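Local coordinates for protein sulfatase (Bacteroides fragilis CAG:558, PDB 6USS) that probably hydrolyses aryl sulfate esters as a calcium-dependent sulfatase of a gut bacterium, at residues Ile96-His104 with Thr398-Ser406. The protein carries 1 engineered substitution. Residues are numbered along the deposited sequence; the frame is centred on the assembly and turned at random.
Sequences ITGTNAARH and TVQPIDGIS
Arg103 holds the carboxylate of Asp403 in a side-on, bidentate salt bridge. NE lies 2.6 Å from Asp403 OD2 and NH2 lies 2.6 Å from Asp403 OD1, each oxygen offering its syn lone pair. The guanidinium and carboxylate planes are only 13° apart, so the two groups form a nearly flat pair. The arginine chain runs out extended through chi1 and chi2 and then bends at chi3 (-56°) across to the acid. Asp403 OD2 also accepts a hydrogen bond from Asn100 N (3.0 Å), on its anti side, which ties the carboxylate to the N-cap residue of helix 101-104. Asn100 itself caps that helix through OD1 and Ala102 N, while its ND2 reaches Tyr424 O and Glu381 OE1.

Bonds to backbone carbonyls gather at the turn between the helices. Gly98, with positive phi where helix 88-97 ends, presents its O to Gly404 N (3.1 Å) and, in a weak, bent bond, to Asp403 N. Beside it, the Gln400 amide donates from NE2 to Thr97 O in a nearly straight bond of 2.9 Å (168°). Gln400 OE1 is bound by Thr147 N, so both ends of the amide are held.

Van der Waals contacts by Pro401 and Ile402 flank these bonds. Pro401 CG lies over one face of the Arg103 guanidinium, 3.8 Å from NH1, and Ile402 CD1 comes within 3.8 Å of Thr97 O. Tyr493 of helix 480-496 touches both Asn100 and Asp403. Away from the calcium site, the loop between helices 383-390 and 408-412 thus binds the short turn joining helix 88-97 to the N-capped helix 101-104 within the alkaline phosphatase-like sulfatase fold.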
loop_
_atom_site.group_PDB
_atom_site.type_symbol
_atom_site.label_atom_id
_atom_site.label_comp_id
_atom_site.label_asym_id
_atom_site.label_seq_id
_atom_site.Cartn_x
_atom_site.Cartn_y
_atom_site.Cartn_z
ATOM N N ILE A 96 13.765 1.584 -10.025
ATOM C CA ILE A 96 13.046 1.862 -8.789
ATOM C C ILE A 96 13.946 2.472 -7.709
ATOM O O ILE A 96 13.437 3.127 -6.784
ATOM C CB ILE A 96 12.366 0.557 -8.329
ATOM C CG1 ILE A 96 11.027 0.866 -7.652
ATOM C CG2 ILE A 96 13.279 -0.245 -7.419
ATOM C CD1 ILE A 96 9.960 1.389 -8.606
ATOM N N THR A 97 15.268 2.311 -7.817
ATOM C CA THR A 97 16.187 2.815 -6.814
ATOM C C THR A 97 17.115 3.906 -7.320
ATOM O O THR A 97 17.858 4.471 -6.517
ATOM C CB THR A 97 17.069 1.683 -6.247
ATOM O OG1 THR A 97 17.970 1.215 -7.267
ATOM C CG2 THR A 97 16.236 0.511 -5.703
ATOM N N GLY A 98 17.135 4.189 -8.623
ATOM C CA GLY A 98 18.036 5.214 -9.132
ATOM C C GLY A 98 19.502 4.878 -9.017
ATOM O O GLY A 98 20.348 5.770 -9.115
ATOM N N THR A 99 19.810 3.601 -8.842
ATOM C CA THR A 99 21.141 3.083 -8.574
ATOM C C THR A 99 21.607 2.311 -9.798
ATOM O O THR A 99 20.807 1.616 -10.435
ATOM C CB THR A 99 21.095 2.184 -7.319
ATOM O OG1 THR A 99 21.133 2.994 -6.128
ATOM C CG2 THR A 99 22.223 1.218 -7.276
ATOM N N ASN A 100 22.884 2.463 -10.154
ATOM C CA ASN A 100 23.476 1.603 -11.176
ATOM C C ASN A 100 23.548 0.156 -10.676
ATOM O O ASN A 100 23.759 -0.098 -9.485
ATOM C CB ASN A 100 24.875 2.099 -11.554
ATOM C CG ASN A 100 25.572 1.178 -12.562
ATOM O OD1 ASN A 100 26.398 0.351 -12.185
ATOM N ND2 ASN A 100 25.233 1.315 -13.839
ATOM N N ALA A 101 23.387 -0.799 -11.597
ATOM C CA ALA A 101 23.275 -2.202 -11.194
ATOM C C ALA A 101 24.507 -2.682 -10.423
ATOM O O ALA A 101 24.399 -3.504 -9.505
ATOM C CB ALA A 101 23.029 -3.078 -12.428
ATOM N N ALA A 102 25.691 -2.177 -10.774
ATOM C CA ALA A 102 26.897 -2.627 -10.091
ATOM C C ALA A 102 26.803 -2.343 -8.603
ATOM O O ALA A 102 27.250 -3.151 -7.786
ATOM C CB ALA A 102 28.140 -1.961 -10.690
ATOM N N ARG A 103 26.179 -1.220 -8.237
ATOM C CA ARG A 103 26.058 -0.848 -6.837
ATOM C C ARG A 103 24.973 -1.646 -6.114
ATOM O O ARG A 103 25.177 -2.066 -4.968
ATOM C CB ARG A 103 25.786 0.649 -6.716
ATOM C CG ARG A 103 25.640 1.116 -5.289
ATOM C CD ARG A 103 24.944 2.454 -5.215
ATOM N NE ARG A 103 25.614 3.488 -5.998
ATOM C CZ ARG A 103 26.744 4.080 -5.625
ATOM N NH1 ARG A 103 27.329 3.726 -4.491
ATOM N NH2 ARG A 103 27.292 5.020 -6.383
ATOM N N HIS A 104 23.806 -1.866 -6.731
ATOM C CA HIS A 104 22.788 -2.539 -5.933
ATOM C C HIS A 104 22.917 -4.059 -5.952
ATOM O O HIS A 104 22.268 -4.725 -5.138
ATOM C CB HIS A 104 21.366 -2.102 -6.342
ATOM C CG HIS A 104 20.991 -2.414 -7.759
ATOM N ND1 HIS A 104 20.966 -3.699 -8.269
ATOM C CD2 HIS A 104 20.583 -1.603 -8.764
ATOM C CE1 HIS A 104 20.570 -3.659 -9.529
ATOM N NE2 HIS A 104 20.331 -2.398 -9.855
ATOM N N THR A 398 17.318 10.415 0.112
ATOM C CA THR A 398 17.294 8.984 -0.136
ATOM C C THR A 398 18.307 8.312 0.781
ATOM O O THR A 398 19.329 8.909 1.121
ATOM C CB THR A 398 17.635 8.690 -1.604
ATOM O OG1 THR A 398 18.801 9.440 -1.966
ATOM C CG2 THR A 398 16.501 9.117 -2.530
ATOM N N VAL A 399 18.031 7.062 1.181
ATOM C CA VAL A 399 19.030 6.338 1.972
ATOM C C VAL A 399 20.232 5.960 1.119
ATOM O O VAL A 399 21.352 5.865 1.631
ATOM C CB VAL A 399 18.437 5.084 2.655
ATOM C CG1 VAL A 399 17.327 5.468 3.651
ATOM C CG2 VAL A 399 17.937 4.064 1.625
ATOM N N GLN A 400 20.032 5.731 -0.176
ATOM C CA GLN A 400 21.080 5.266 -1.069
ATOM C C GLN A 400 21.522 6.389 -1.998
ATOM O O GLN A 400 20.727 7.287 -2.308
ATOM C CB GLN A 400 20.593 4.085 -1.923
ATOM C CG GLN A 400 19.708 4.482 -3.116
ATOM C CD GLN A 400 18.311 4.977 -2.706
ATOM O OE1 GLN A 400 18.024 5.183 -1.521
ATOM N NE2 GLN A 400 17.436 5.148 -3.690
ATOM N N PRO A 401 22.771 6.363 -2.475
ATOM C CA PRO A 401 23.191 7.337 -3.494
ATOM C C PRO A 401 22.400 7.153 -4.776
ATOM O O PRO A 401 21.958 6.050 -5.098
ATOM C CB PRO A 401 24.674 7.013 -3.722
ATOM C CG PRO A 401 25.063 6.096 -2.625
ATOM C CD PRO A 401 23.818 5.368 -2.209
ATOM N N ILE A 402 22.224 8.247 -5.515
ATOM C CA ILE A 402 21.493 8.218 -6.778
ATOM C C ILE A 402 22.497 8.316 -7.917
ATOM O O ILE A 402 23.079 9.382 -8.154
ATOM C CB ILE A 402 20.450 9.334 -6.863
ATOM C CG1 ILE A 402 19.526 9.259 -5.653
ATOM C CG2 ILE A 402 19.640 9.197 -8.142
ATOM C CD1 ILE A 402 18.663 8.039 -5.657
ATOM N N ASP A 403 22.687 7.211 -8.641
ATOM C CA ASP A 403 23.592 7.189 -9.786
ATOM C C ASP A 403 22.955 7.732 -11.066
ATOM O O ASP A 403 23.668 8.251 -11.925
ATOM C CB ASP A 403 24.101 5.763 -9.989
ATOM C CG ASP A 403 24.795 5.215 -8.736
ATOM O OD1 ASP A 403 25.749 5.858 -8.253
ATOM O OD2 ASP A 403 24.388 4.162 -8.213
ATOM N N GLY A 404 21.633 7.646 -11.210
ATOM C CA GLY A 404 20.993 8.184 -12.398
ATOM C C GLY A 404 21.236 9.676 -12.551
ATOM O O GLY A 404 21.436 10.406 -11.575
ATOM N N ILE A 405 21.250 10.128 -13.803
ATOM C CA ILE A 405 21.393 11.538 -14.150
ATOM C C ILE A 405 20.157 11.949 -14.939
ATOM O O ILE A 405 19.822 11.312 -15.944
ATOM C CB ILE A 405 22.666 11.804 -14.981
ATOM C CG1 ILE A 405 23.921 11.314 -14.262
ATOM C CG2 ILE A 405 22.795 13.280 -15.257
ATOM C CD1 ILE A 405 24.204 12.061 -12.965
ATOM N N SER A 406 19.488 13.003 -14.490
ATOM C CA SER A 406 18.278 13.457 -15.164
ATOM C C SER A 406 18.525 13.687 -16.652
ATOM O O SER A 406 19.545 14.265 -17.041
ATOM C CB SER A 406 17.768 14.732 -14.519
ATOM O OG SER A 406 16.544 15.086 -15.106
#